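Local coordinates for Serine/threonine-protein kinase Tel1 (Chaetomium thermophilum, PDB 6SKY) that probably phosphorylates serine and threonine residues of proteins with ATP, acting as a DNA damage sensor that activates checkpoint signalling, at residues Ile2621-Phe2626 against Arg2647-Leu2652; Asp1964-Gly1969 against Arg1975-Ala1980; Leu1561-Leu1566 against Leu1600-Thr1605. All coordinates share one frame; numbering follows the deposited sequence.

Interaction 1 (Ile2621-Phe2626 against Arg2647-Leu2652); sequences IMEQVF and RTYKVL
Glu2623 on helix 2616-2632 and Thr2648 on the loop leading into strand 2651-2655 bring the two backbones closest, with 7.2 Å between their CA atoms. One side chain, Glu2623, carries the contact from the helix side. Its CG is anti to the backbone N (chi1 178°), and the chain then bends at chi2, which lays the carboxylate across the loop. OE1 of Glu2623 meets the edge of the Tyr2649 ring near the ring plane, 3.1 Å from CE2. The carboxylate and ring planes stand 77° apart. The second carboxylate oxygen, Glu2623 OE2, lies 3.3 Å from Thr2648 CG2. No hydrogen bond links the two segments. The Tyr2649 OH accepts a hydrogen bond from the backbone N of Asp2779, and the Tyr2649 side chain touches the bound ATP analogue. With an alanine here in place of Glu2623 the carboxylate would be gone, and the edge of the Tyr2649 ring and the Thr2648 methyl would probably lose their packing partner. Glu2623 also touches Leu2780, next to the magnesium ligand Asp2779. Val2651 packs on Leu2616 and Ala2620, so helix 2616-2632 lies against the start of strand 2651-2655, an outermost strand of the kinase sheet that pairs with strand 2658-2662.

Interaction 2 (Asp1964-Gly1969 against Arg1975-Ala1980); sequences DSHLRG and RQDCNA
His1966 and Asp1977 join the two helices of a hairpin, 1953-1968 and 1974-1988, with their CA atoms 8.2 Å apart. The hairpin belongs to the FAT region, and its first helix also meets the second subunit. Asp1964 opens the segment 1964-1969 and points away from the second segment. It takes hydrogen bonds from Gly1992 N and Ala1991 N of the second subunit, while Ser1965, Leu1967 and Arg1968 pack on Thr2186, Leu2021 and Ala2187 of that subunit. His1966 faces the partner helix. Its CG is anti to the carbonyl carbon (chi1 -79°), which swings the ring toward helix 1974-1988; chi2 then turns the ND1 edge to Asp1977. ND1 of His1966 is placed to donate to OD2 of Asp1977 in a nearly straight line (177°), but the modelled 2.3 Å between these two atoms is too short to be trusted at 2.80 Å resolution. The ring and carboxylate planes are only 16° apart, so the two flat groups meet nearly coplanar. Gly1969 is the first residue to leave the helix. The other carboxylate oxygen, Asp1977 OD1, forms a salt bridge with Arg1959, about two turns before His1966 on helix 1953-1968. Both oxygens of this buried carboxylate thus face partners on that helix. The arginine would probably keep Asp1977 ionised, and the carboxylate in turn may favour a protonated imidazole.

Interaction 3 (Leu1561-Leu1566 against Leu1600-Thr1605); sequences LLLEIL and LDVIET
An Asx turn shapes the loop 1600-1605, and Leu1563 of helix 1557-1569 packs against its Val1602 and Ile1603. The contact belongs to the alpha-helical solenoid of the protein and lies away from the nucleotide site. In the turn, Asp1601 OD1 accepts from the backbone N of Ile1603 at 2.9 Å. The bond is nearly straight, at 171°, and meets the anti side of the carboxylate oxygen, tilted 26° from the carboxylate plane. Asp1601 is itself anchored, since its OD2 forms a salt bridge with Arg1635. The contact across the segments is purely apolar. Leu1563 points at the loop and presents both methyls. Its CD2 lies 3.7 Å from CG2 of Val1602, and CD1 of Leu1563 is 4.0 Å from that same methyl. Val1602 reaches the helix with one branch, because CG2 is anti to its backbone N while CG1 sits between N and the carbonyl carbon (chi1 69°). Leu1563 and Val1602 lie alongside each other, running in opposing directions. Ile1603 adds a looser contact, its CG1 at 4.2 Å from CD1 of Leu1563. Around this contact, Ile1603 touches Asp1608 and Asn1612 of helix 1606-1619, Leu1566 packs on Val1615 and Val1616 of that helix, and on a different side of helix 1557-1569 Ile1565 meets helix 1578-1588.

Overall arrangement
Along the chain the contacts come in series: interaction 3, then interaction 2, then interaction 1. None touches another. The centres of interactions 1 and 2 are 58 Å apart, those of 2 and 3 are 54 Å apart, and those of 1 and 3 are 46 Å apart. Interactions 1 and 3 lie on opposite sides of the chain's centre. The three share no helix, strand or sheet. Interaction 3 joins a helix to a loop. Interaction 2 joins the two helices of a hairpin, one of which also meets the second subunit. They therefore belong to separate parts of the protein: the helical solenoid, a FAT hairpin beside the dimer interface, and the nucleotide site of the kinase domain.

Interaction 1 (Ile2621-Phe2626 against Arg2647-Leu2652)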
ATOM      1  N   ILE A2621      -5.058 -17.167 -35.344  1.00 27.25           N
ATOM      2  CA  ILE A2621      -4.830 -15.840 -34.788  1.00 27.25           C
ATOM      3  C   ILE A2621      -5.018 -15.850 -33.280  1.00 27.25           C
ATOM      4  O   ILE A2621      -4.210 -15.286 -32.533  1.00 27.25           O
ATOM      5  CB  ILE A2621      -5.765 -14.823 -35.462  1.00 27.25           C
ATOM      6  CG1 ILE A2621      -5.363 -14.593 -36.908  1.00 27.25           C
ATOM      7  CG2 ILE A2621      -5.727 -13.531 -34.735  1.00 27.25           C
ATOM      8  CD1 ILE A2621      -4.096 -13.850 -37.043  1.00 27.25           C
ATOM      9  N   MET A2622      -6.078 -16.489 -32.798  1.00 26.87           N
ATOM     10  CA  MET A2622      -6.312 -16.465 -31.364  1.00 26.87           C
ATOM     11  C   MET A2622      -5.320 -17.333 -30.608  1.00 26.87           C
ATOM     12  O   MET A2622      -4.948 -16.995 -29.484  1.00 26.87           O
ATOM     13  CB  MET A2622      -7.740 -16.879 -31.054  1.00 26.87           C
ATOM     14  CG  MET A2622      -8.748 -15.816 -31.408  1.00 26.87           C
ATOM     15  SD  MET A2622      -8.141 -14.152 -31.073  1.00 26.87           S
ATOM     16  CE  MET A2622      -8.135 -14.129 -29.291  1.00 26.87           C
ATOM     17  N   GLU A2623      -4.869 -18.438 -31.194  1.00 25.25           N
ATOM     18  CA  GLU A2623      -3.806 -19.206 -30.564  1.00 25.25           C
ATOM     19  C   GLU A2623      -2.543 -18.371 -30.425  1.00 25.25           C
ATOM     20  O   GLU A2623      -1.865 -18.423 -29.394  1.00 25.25           O
ATOM     21  CB  GLU A2623      -3.546 -20.476 -31.367  1.00 25.25           C
ATOM     22  CG  GLU A2623      -2.427 -21.341 -30.836  1.00 25.25           C
ATOM     23  CD  GLU A2623      -2.707 -21.872 -29.455  1.00 25.25           C
ATOM     24  OE1 GLU A2623      -3.862 -22.238 -29.184  1.00 25.25           O
ATOM     25  OE2 GLU A2623      -1.778 -21.919 -28.631  1.00 25.25           O
ATOM     26  N   GLN A2624      -2.237 -17.557 -31.436  1.00 25.60           N
ATOM     27  CA  GLN A2624      -1.065 -16.688 -31.353  1.00 25.60           C
ATOM     28  C   GLN A2624      -1.225 -15.621 -30.276  1.00 25.60           C
ATOM     29  O   GLN A2624      -0.279 -15.328 -29.535  1.00 25.60           O
ATOM     30  CB  GLN A2624      -0.819 -16.044 -32.707  1.00 25.60           C
ATOM     31  CG  GLN A2624       0.337 -15.101 -32.739  1.00 25.60           C
ATOM     32  CD  GLN A2624       0.237 -14.136 -33.884  1.00 25.60           C
ATOM     33  OE1 GLN A2624       1.194 -13.445 -34.216  1.00 25.60           O
ATOM     34  NE2 GLN A2624      -0.934 -14.077 -34.494  1.00 25.60           N
ATOM     35  N   VAL A2625      -2.417 -15.038 -30.167  1.00 22.89           N
ATOM     36  CA  VAL A2625      -2.665 -14.016 -29.150  1.00 22.89           C
ATOM     37  C   VAL A2625      -2.530 -14.601 -27.750  1.00 22.89           C
ATOM     38  O   VAL A2625      -1.910 -14.003 -26.859  1.00 22.89           O
ATOM     39  CB  VAL A2625      -4.048 -13.385 -29.367  1.00 22.89           C
ATOM     40  CG1 VAL A2625      -4.523 -12.708 -28.115  1.00 22.89           C
ATOM     41  CG2 VAL A2625      -3.992 -12.403 -30.501  1.00 22.89           C
ATOM     42  N   PHE A2626      -3.116 -15.779 -27.533  1.00 20.39           N
ATOM     43  CA  PHE A2626      -3.027 -16.426 -26.232  1.00 20.39           C
ATOM     44  C   PHE A2626      -1.593 -16.794 -25.886  1.00 20.39           C
ATOM     45  O   PHE A2626      -1.173 -16.657 -24.732  1.00 20.39           O
ATOM     46  CB  PHE A2626      -3.919 -17.659 -26.204  1.00 20.39           C
ATOM     47  CG  PHE A2626      -5.333 -17.373 -25.807  1.00 20.39           C
ATOM     48  CD1 PHE A2626      -6.253 -16.938 -26.733  1.00 20.39           C
ATOM     49  CD2 PHE A2626      -5.745 -17.547 -24.505  1.00 20.39           C
ATOM     50  CE1 PHE A2626      -7.547 -16.681 -26.372  1.00 20.39           C
ATOM     51  CE2 PHE A2626      -7.040 -17.289 -24.141  1.00 20.39           C
ATOM     52  CZ  PHE A2626      -7.940 -16.853 -25.075  1.00 20.39           C
ATOM     53  N   ARG A2647      -0.867 -24.197 -22.353  1.00 24.90           N
ATOM     54  CA  ARG A2647      -0.304 -25.141 -23.301  1.00 24.90           C
ATOM     55  C   ARG A2647      -0.766 -24.765 -24.698  1.00 24.90           C
ATOM     56  O   ARG A2647      -1.949 -24.502 -24.916  1.00 24.90           O
ATOM     57  CB  ARG A2647      -0.743 -26.562 -22.960  1.00 24.90           C
ATOM     58  CG  ARG A2647      -0.095 -27.141 -21.729  1.00 24.90           C
ATOM     59  CD  ARG A2647       1.231 -27.773 -22.074  1.00 24.90           C
ATOM     60  NE  ARG A2647       1.085 -28.712 -23.177  1.00 24.90           N
ATOM     61  CZ  ARG A2647       0.780 -29.995 -23.031  1.00 24.90           C
ATOM     62  NH1 ARG A2647       0.659 -30.767 -24.095  1.00 24.90           N
ATOM     63  NH2 ARG A2647       0.599 -30.503 -21.828  1.00 24.90           N
ATOM     64  N   THR A2648       0.163 -24.742 -25.635  1.00 27.22           N
ATOM     65  CA  THR A2648      -0.122 -24.321 -26.995  1.00 27.22           C
ATOM     66  C   THR A2648      -0.191 -25.521 -27.928  1.00 27.22           C
ATOM     67  O   THR A2648       0.288 -26.611 -27.617  1.00 27.22           O
ATOM     68  CB  THR A2648       0.947 -23.345 -27.485  1.00 27.22           C
ATOM     69  OG1 THR A2648       2.241 -23.910 -27.268  1.00 27.22           O
ATOM     70  CG2 THR A2648       0.860 -22.044 -26.731  1.00 27.22           C
ATOM     71  N   TYR A2649      -0.824 -25.313 -29.074  1.00 26.26           N
ATOM     72  CA  TYR A2649      -0.758 -26.259 -30.172  1.00 26.26           C
ATOM     73  C   TYR A2649      -0.569 -25.450 -31.443  1.00 26.26           C
ATOM     74  O   TYR A2649      -0.373 -24.236 -31.400  1.00 26.26           O
ATOM     75  CB  TYR A2649      -1.981 -27.188 -30.191  1.00 26.26           C
ATOM     76  CG  TYR A2649      -3.306 -26.585 -30.578  1.00 26.26           C
ATOM     77  CD1 TYR A2649      -4.082 -27.176 -31.547  1.00 26.26           C
ATOM     78  CD2 TYR A2649      -3.802 -25.469 -29.948  1.00 26.26           C
ATOM     79  CE1 TYR A2649      -5.288 -26.657 -31.902  1.00 26.26           C
ATOM     80  CE2 TYR A2649      -5.010 -24.942 -30.302  1.00 26.26           C
ATOM     81  CZ  TYR A2649      -5.748 -25.543 -31.278  1.00 26.26           C
ATOM     82  OH  TYR A2649      -6.963 -25.030 -31.642  1.00 26.26           O
ATOM     83  N   LYS A2650      -0.593 -26.113 -32.588  1.00 27.42           N
ATOM     84  CA  LYS A2650      -0.262 -25.465 -33.847  1.00 27.42           C
ATOM     85  C   LYS A2650      -1.399 -25.644 -34.831  1.00 27.42           C
ATOM     86  O   LYS A2650      -1.763 -26.772 -35.159  1.00 27.42           O
ATOM     87  CB  LYS A2650       1.031 -26.023 -34.425  1.00 27.42           C
ATOM     88  CG  LYS A2650       1.347 -25.482 -35.780  1.00 27.42           C
ATOM     89  CD  LYS A2650       2.724 -24.912 -35.825  1.00 27.42           C
ATOM     90  CE  LYS A2650       3.099 -24.569 -37.234  1.00 27.42           C
ATOM     91  NZ  LYS A2650       4.572 -24.526 -37.387  1.00 27.42           N
ATOM     92  N   VAL A2651      -1.949 -24.535 -35.300  1.00 26.10           N
ATOM     93  CA  VAL A2651      -2.941 -24.528 -36.363  1.00 26.10           C
ATOM     94  C   VAL A2651      -2.275 -23.969 -37.605  1.00 26.10           C
ATOM     95  O   VAL A2651      -1.572 -22.958 -37.538  1.00 26.10           O
ATOM     96  CB  VAL A2651      -4.179 -23.696 -35.989  1.00 26.10           C
ATOM     97  CG1 VAL A2651      -5.310 -24.005 -36.917  1.00 26.10           C
ATOM     98  CG2 VAL A2651      -4.584 -23.968 -34.572  1.00 26.10           C
ATOM     99  N   LEU A2652      -2.492 -24.621 -38.741  1.00 29.34           N
ATOM    100  CA  LEU A2652      -1.899 -24.196 -40.003  1.00 29.34           C
ATOM    101  C   LEU A2652      -2.994 -24.158 -41.051  1.00 29.34           C
ATOM    102  O   LEU A2652      -3.380 -25.212 -41.581  1.00 29.34           O
ATOM    103  CB  LEU A2652      -0.782 -25.140 -40.416  1.00 29.34           C
ATOM    104  CG  LEU A2652      -0.072 -24.851 -41.723  1.00 29.34           C
ATOM    105  CD1 LEU A2652       0.729 -23.600 -41.576  1.00 29.34           C
ATOM    106  CD2 LEU A2652       0.814 -25.995 -42.050  1.00 29.34           C
TER

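Interaction 2 (Asp1964-Gly1969 against Arg1975-Ala1980)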
ATOM      1  N   ASP A1964       3.401  -7.881  24.433  1.00 31.68           N
ATOM      2  CA  ASP A1964       3.128  -6.869  25.446  1.00 31.68           C
ATOM      3  C   ASP A1964       2.000  -7.306  26.359  1.00 31.68           C
ATOM      4  O   ASP A1964       2.095  -7.192  27.583  1.00 31.68           O
ATOM      5  CB  ASP A1964       2.765  -5.545  24.792  1.00 31.68           C
ATOM      6  CG  ASP A1964       3.856  -5.007  23.926  1.00 31.68           C
ATOM      7  OD1 ASP A1964       4.960  -5.586  23.926  1.00 31.68           O
ATOM      8  OD2 ASP A1964       3.604  -3.998  23.233  1.00 31.68           O
ATOM      9  N   SER A1965       0.905  -7.787  25.779  1.00 32.00           N
ATOM     10  CA  SER A1965      -0.233  -8.163  26.600  1.00 32.00           C
ATOM     11  C   SER A1965       0.100  -9.310  27.539  1.00 32.00           C
ATOM     12  O   SER A1965      -0.522  -9.443  28.596  1.00 32.00           O
ATOM     13  CB  SER A1965      -1.409  -8.530  25.712  1.00 32.00           C
ATOM     14  OG  SER A1965      -2.394  -9.187  26.465  1.00 32.00           O
ATOM     15  N   HIS A1966       1.064 -10.152  27.175  1.00 37.32           N
ATOM     16  CA  HIS A1966       1.444 -11.264  28.037  1.00 37.32           C
ATOM     17  C   HIS A1966       2.491 -10.888  29.067  1.00 37.32           C
ATOM     18  O   HIS A1966       2.506 -11.470  30.150  1.00 37.32           O
ATOM     19  CB  HIS A1966       1.951 -12.435  27.202  1.00 37.32           C
ATOM     20  CG  HIS A1966       0.860 -13.238  26.578  1.00 37.32           C
ATOM     21  ND1 HIS A1966       1.025 -13.930  25.400  1.00 37.32           N
ATOM     22  CD2 HIS A1966      -0.415 -13.459  26.968  1.00 37.32           C
ATOM     23  CE1 HIS A1966      -0.102 -14.540  25.089  1.00 37.32           C
ATOM     24  NE2 HIS A1966      -0.992 -14.270  26.024  1.00 37.32           N
ATOM     25  N   LEU A1967       3.371  -9.939  28.762  1.00 31.82           N
ATOM     26  CA  LEU A1967       4.270  -9.426  29.787  1.00 31.82           C
ATOM     27  C   LEU A1967       3.511  -8.634  30.838  1.00 31.82           C
ATOM     28  O   LEU A1967       3.804  -8.737  32.029  1.00 31.82           O
ATOM     29  CB  LEU A1967       5.343  -8.543  29.167  1.00 31.82           C
ATOM     30  CG  LEU A1967       6.429  -9.152  28.306  1.00 31.82           C
ATOM     31  CD1 LEU A1967       7.293  -8.042  27.778  1.00 31.82           C
ATOM     32  CD2 LEU A1967       7.239 -10.108  29.123  1.00 31.82           C
ATOM     33  N   ARG A1968       2.541  -7.826  30.415  1.00 31.71           N
ATOM     34  CA  ARG A1968       1.819  -6.993  31.367  1.00 31.71           C
ATOM     35  C   ARG A1968       0.967  -7.831  32.308  1.00 31.71           C
ATOM     36  O   ARG A1968       0.898  -7.550  33.506  1.00 31.71           O
ATOM     37  CB  ARG A1968       0.958  -5.982  30.624  1.00 31.71           C
ATOM     38  CG  ARG A1968      -0.044  -5.279  31.497  1.00 31.71           C
ATOM     39  CD  ARG A1968      -0.708  -4.148  30.763  1.00 31.71           C
ATOM     40  NE  ARG A1968      -1.404  -4.605  29.570  1.00 31.71           N
ATOM     41  CZ  ARG A1968      -0.964  -4.429  28.330  1.00 31.71           C
ATOM     42  NH1 ARG A1968       0.178  -3.796  28.112  1.00 31.71           N
ATOM     43  NH2 ARG A1968      -1.669  -4.883  27.309  1.00 31.71           N
ATOM     44  N   GLY A1969       0.318  -8.857  31.792  1.00 36.49           N
ATOM     45  CA  GLY A1969      -0.502  -9.716  32.610  1.00 36.49           C
ATOM     46  C   GLY A1969       0.236 -10.822  33.316  1.00 36.49           C
ATOM     47  O   GLY A1969      -0.403 -11.693  33.908  1.00 36.49           O
ATOM     48  N   ARG A1975       7.006 -16.199  27.083  1.00 50.32           N
ATOM     49  CA  ARG A1975       8.182 -16.943  26.650  1.00 50.32           C
ATOM     50  C   ARG A1975       8.043 -17.381  25.200  1.00 50.32           C
ATOM     51  O   ARG A1975       8.839 -16.999  24.336  1.00 50.32           O
ATOM     52  CB  ARG A1975       8.384 -18.148  27.563  1.00 50.32           C
ATOM     53  CG  ARG A1975       8.328 -17.791  29.029  1.00 50.32           C
ATOM     54  CD  ARG A1975       8.809 -18.932  29.894  1.00 50.32           C
ATOM     55  NE  ARG A1975       8.930 -18.532  31.290  1.00 50.32           N
ATOM     56  CZ  ARG A1975       9.564 -19.242  32.214  1.00 50.32           C
ATOM     57  NH1 ARG A1975      10.141 -20.388  31.885  1.00 50.32           N
ATOM     58  NH2 ARG A1975       9.627 -18.803  33.465  1.00 50.32           N
ATOM     59  N   GLN A1976       6.996 -18.155  24.914  1.00 48.19           N
ATOM     60  CA  GLN A1976       6.731 -18.565  23.543  1.00 48.19           C
ATOM     61  C   GLN A1976       6.622 -17.360  22.624  1.00 48.19           C
ATOM     62  O   GLN A1976       7.197 -17.359  21.529  1.00 48.19           O
ATOM     63  CB  GLN A1976       5.463 -19.405  23.496  1.00 48.19           C
ATOM     64  CG  GLN A1976       5.546 -20.628  24.377  1.00 48.19           C
ATOM     65  CD  GLN A1976       4.220 -20.987  25.000  1.00 48.19           C
ATOM     66  OE1 GLN A1976       3.188 -20.987  24.334  1.00 48.19           O
ATOM     67  NE2 GLN A1976       4.237 -21.286  26.292  1.00 48.19           N
ATOM     68  N   ASP A1977       5.929 -16.308  23.068  1.00 43.42           N
ATOM     69  CA  ASP A1977       5.846 -15.089  22.272  1.00 43.42           C
ATOM     70  C   ASP A1977       7.230 -14.609  21.885  1.00 43.42           C
ATOM     71  O   ASP A1977       7.519 -14.394  20.702  1.00 43.42           O
ATOM     72  CB  ASP A1977       5.100 -14.002  23.042  1.00 43.42           C
ATOM     73  CG  ASP A1977       3.618 -14.259  23.125  1.00 43.42           C
ATOM     74  OD1 ASP A1977       3.036 -14.699  22.117  1.00 43.42           O
ATOM     75  OD2 ASP A1977       3.030 -14.023  24.197  1.00 43.42           O
ATOM     76  N   CYS A1978       8.122 -14.493  22.870  1.00 42.53           N
ATOM     77  CA  CYS A1978       9.482 -14.061  22.584  1.00 42.53           C
ATOM     78  C   CYS A1978      10.103 -14.948  21.521  1.00 42.53           C
ATOM     79  O   CYS A1978      10.652 -14.454  20.532  1.00 42.53           O
ATOM     80  CB  CYS A1978      10.312 -14.072  23.861  1.00 42.53           C
ATOM     81  SG  CYS A1978      11.918 -13.295  23.721  1.00 42.53           S
ATOM     82  N   ASN A1979       9.964 -16.266  21.678  1.00 42.12           N
ATOM     83  CA  ASN A1979      10.468 -17.190  20.670  1.00 42.12           C
ATOM     84  C   ASN A1979       9.969 -16.801  19.292  1.00 42.12           C
ATOM     85  O   ASN A1979      10.759 -16.527  18.381  1.00 42.12           O
ATOM     86  CB  ASN A1979      10.049 -18.617  21.011  1.00 42.12           C
ATOM     87  CG  ASN A1979      11.010 -19.291  21.953  1.00 42.12           C
ATOM     88  OD1 ASN A1979      12.203 -19.005  21.945  1.00 42.12           O
ATOM     89  ND2 ASN A1979      10.497 -20.191  22.773  1.00 42.12           N
ATOM     90  N   ALA A1980       8.646 -16.702  19.150  1.00 36.95           N
ATOM     91  CA  ALA A1980       8.068 -16.332  17.869  1.00 36.95           C
ATOM     92  C   ALA A1980       8.688 -15.047  17.359  1.00 36.95           C
ATOM     93  O   ALA A1980       9.143 -14.977  16.213  1.00 36.95           O
ATOM     94  CB  ALA A1980       6.558 -16.192  18.003  1.00 36.95           C
TER

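Interaction 3 (Leu1561-Leu1566 against Leu1600-Thr1605)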
ATOM      1  N   LEU A1561      38.369 -44.788 -12.435  1.00 59.60           N
ATOM      2  CA  LEU A1561      37.515 -45.928 -12.134  1.00 59.60           C
ATOM      3  C   LEU A1561      36.267 -45.502 -11.374  1.00 59.60           C
ATOM      4  O   LEU A1561      35.164 -45.964 -11.680  1.00 59.60           O
ATOM      5  CB  LEU A1561      38.296 -46.969 -11.343  1.00 59.60           C
ATOM      6  CG  LEU A1561      37.516 -48.224 -10.983  1.00 59.60           C
ATOM      7  CD1 LEU A1561      36.949 -48.857 -12.228  1.00 59.60           C
ATOM      8  CD2 LEU A1561      38.415 -49.185 -10.262  1.00 59.60           C
ATOM      9  N   LEU A1562      36.420 -44.635 -10.370  1.00 55.21           N
ATOM     10  CA  LEU A1562      35.262 -44.147  -9.630  1.00 55.21           C
ATOM     11  C   LEU A1562      34.296 -43.417 -10.546  1.00 55.21           C
ATOM     12  O   LEU A1562      33.081 -43.618 -10.466  1.00 55.21           O
ATOM     13  CB  LEU A1562      35.712 -43.229  -8.498  1.00 55.21           C
ATOM     14  CG  LEU A1562      34.623 -42.584  -7.644  1.00 55.21           C
ATOM     15  CD1 LEU A1562      33.949 -43.614  -6.776  1.00 55.21           C
ATOM     16  CD2 LEU A1562      35.200 -41.481  -6.799  1.00 55.21           C
ATOM     17  N   LEU A1563      34.818 -42.571 -11.428  1.00 57.55           N
ATOM     18  CA  LEU A1563      33.959 -41.837 -12.345  1.00 57.55           C
ATOM     19  C   LEU A1563      33.254 -42.775 -13.311  1.00 57.55           C
ATOM     20  O   LEU A1563      32.084 -42.563 -13.638  1.00 57.55           O
ATOM     21  CB  LEU A1563      34.781 -40.801 -13.103  1.00 57.55           C
ATOM     22  CG  LEU A1563      34.031 -39.546 -13.534  1.00 57.55           C
ATOM     23  CD1 LEU A1563      33.569 -38.774 -12.309  1.00 57.55           C
ATOM     24  CD2 LEU A1563      34.912 -38.695 -14.427  1.00 57.55           C
ATOM     25  N   GLU A1564      33.940 -43.826 -13.768  1.00 61.89           N
ATOM     26  CA  GLU A1564      33.298 -44.803 -14.643  1.00 61.89           C
ATOM     27  C   GLU A1564      32.183 -45.542 -13.923  1.00 61.89           C
ATOM     28  O   GLU A1564      31.100 -45.730 -14.481  1.00 61.89           O
ATOM     29  CB  GLU A1564      34.328 -45.795 -15.174  1.00 61.89           C
ATOM     30  CG  GLU A1564      35.246 -45.247 -16.248  1.00 61.89           C
ATOM     31  CD  GLU A1564      34.536 -45.020 -17.568  1.00 61.89           C
ATOM     32  OE1 GLU A1564      33.375 -45.455 -17.710  1.00 61.89           O
ATOM     33  OE2 GLU A1564      35.142 -44.404 -18.470  1.00 61.89           O
ATOM     34  N   ILE A1565      32.433 -45.973 -12.688  1.00 56.86           N
ATOM     35  CA  ILE A1565      31.411 -46.674 -11.916  1.00 56.86           C
ATOM     36  C   ILE A1565      30.201 -45.782 -11.689  1.00 56.86           C
ATOM     37  O   ILE A1565      29.055 -46.223 -11.817  1.00 56.86           O
ATOM     38  CB  ILE A1565      31.997 -47.167 -10.584  1.00 56.86           C
ATOM     39  CG1 ILE A1565      33.053 -48.231 -10.832  1.00 56.86           C
ATOM     40  CG2 ILE A1565      30.907 -47.708  -9.702  1.00 56.86           C
ATOM     41  CD1 ILE A1565      33.826 -48.579  -9.606  1.00 56.86           C
ATOM     42  N   LEU A1566      30.431 -44.515 -11.348  1.00 54.56           N
ATOM     43  CA  LEU A1566      29.316 -43.609 -11.103  1.00 54.56           C
ATOM     44  C   LEU A1566      28.540 -43.336 -12.382  1.00 54.56           C
ATOM     45  O   LEU A1566      27.308 -43.410 -12.397  1.00 54.56           O
ATOM     46  CB  LEU A1566      29.821 -42.305 -10.491  1.00 54.56           C
ATOM     47  CG  LEU A1566      30.463 -42.380  -9.110  1.00 54.56           C
ATOM     48  CD1 LEU A1566      30.869 -41.000  -8.675  1.00 54.56           C
ATOM     49  CD2 LEU A1566      29.525 -43.003  -8.108  1.00 54.56           C
ATOM     50  N   LEU A1600      41.986 -29.461  -9.011  1.00 67.20           N
ATOM     51  CA  LEU A1600      42.577 -30.778  -9.178  1.00 67.20           C
ATOM     52  C   LEU A1600      41.584 -31.895  -8.917  1.00 67.20           C
ATOM     53  O   LEU A1600      41.995 -33.025  -8.650  1.00 67.20           O
ATOM     54  CB  LEU A1600      43.775 -30.934  -8.245  1.00 67.20           C
ATOM     55  CG  LEU A1600      44.731 -29.748  -8.206  1.00 67.20           C
ATOM     56  CD1 LEU A1600      45.824 -29.998  -7.188  1.00 67.20           C
ATOM     57  CD2 LEU A1600      45.314 -29.498  -9.583  1.00 67.20           C
ATOM     58  N   ASP A1601      40.295 -31.605  -8.975  1.00 58.51           N
ATOM     59  CA  ASP A1601      39.260 -32.554  -8.613  1.00 58.51           C
ATOM     60  C   ASP A1601      38.649 -33.164  -9.865  1.00 58.51           C
ATOM     61  O   ASP A1601      38.538 -32.512 -10.903  1.00 58.51           O
ATOM     62  CB  ASP A1601      38.183 -31.867  -7.776  1.00 58.51           C
ATOM     63  CG  ASP A1601      37.308 -32.841  -7.040  1.00 58.51           C
ATOM     64  OD1 ASP A1601      36.765 -33.753  -7.684  1.00 58.51           O
ATOM     65  OD2 ASP A1601      37.163 -32.699  -5.813  1.00 58.51           O
ATOM     66  N   VAL A1602      38.252 -34.432  -9.757  1.00 57.39           N
ATOM     67  CA  VAL A1602      37.672 -35.119 -10.900  1.00 57.39           C
ATOM     68  C   VAL A1602      36.316 -34.534 -11.258  1.00 57.39           C
ATOM     69  O   VAL A1602      35.873 -34.658 -12.404  1.00 57.39           O
ATOM     70  CB  VAL A1602      37.585 -36.633 -10.627  1.00 57.39           C
ATOM     71  CG1 VAL A1602      36.563 -36.938  -9.552  1.00 57.39           C
ATOM     72  CG2 VAL A1602      37.272 -37.387 -11.896  1.00 57.39           C
ATOM     73  N   ILE A1603      35.649 -33.886 -10.310  1.00 55.92           N
ATOM     74  CA  ILE A1603      34.441 -33.114 -10.565  1.00 55.92           C
ATOM     75  C   ILE A1603      34.723 -31.695 -10.101  1.00 55.92           C
ATOM     76  O   ILE A1603      34.828 -31.439  -8.895  1.00 55.92           O
ATOM     77  CB  ILE A1603      33.217 -33.696  -9.851  1.00 55.92           C
ATOM     78  CG1 ILE A1603      32.881 -35.072 -10.418  1.00 55.92           C
ATOM     79  CG2 ILE A1603      32.039 -32.765  -9.999  1.00 55.92           C
ATOM     80  CD1 ILE A1603      31.599 -35.646  -9.896  1.00 55.92           C
ATOM     81  N   GLU A1604      34.858 -30.772 -11.050  1.00 62.94           N
ATOM     82  CA  GLU A1604      35.213 -29.395 -10.738  1.00 62.94           C
ATOM     83  C   GLU A1604      34.298 -28.351 -11.357  1.00 62.94           C
ATOM     84  O   GLU A1604      34.325 -27.201 -10.910  1.00 62.94           O
ATOM     85  CB  GLU A1604      36.653 -29.106 -11.178  1.00 62.94           C
ATOM     86  CG  GLU A1604      36.840 -28.989 -12.669  1.00 62.94           C
ATOM     87  CD  GLU A1604      38.298 -28.857 -13.064  1.00 62.94           C
ATOM     88  OE1 GLU A1604      39.078 -29.788 -12.777  1.00 62.94           O
ATOM     89  OE2 GLU A1604      38.663 -27.820 -13.658  1.00 62.94           O
ATOM     90  N   THR A1605      33.500 -28.698 -12.356  1.00 57.12           N
ATOM     91  CA  THR A1605      32.579 -27.770 -12.988  1.00 57.12           C
ATOM     92  C   THR A1605      31.194 -27.931 -12.377  1.00 57.12           C
ATOM     93  O   THR A1605      30.873 -28.957 -11.778  1.00 57.12           O
ATOM     94  CB  THR A1605      32.532 -28.016 -14.498  1.00 57.12           C
ATOM     95  OG1 THR A1605      33.866 -28.138 -14.997  1.00 57.12           O
ATOM     96  CG2 THR A1605      31.861 -26.873 -15.222  1.00 57.12           C
TER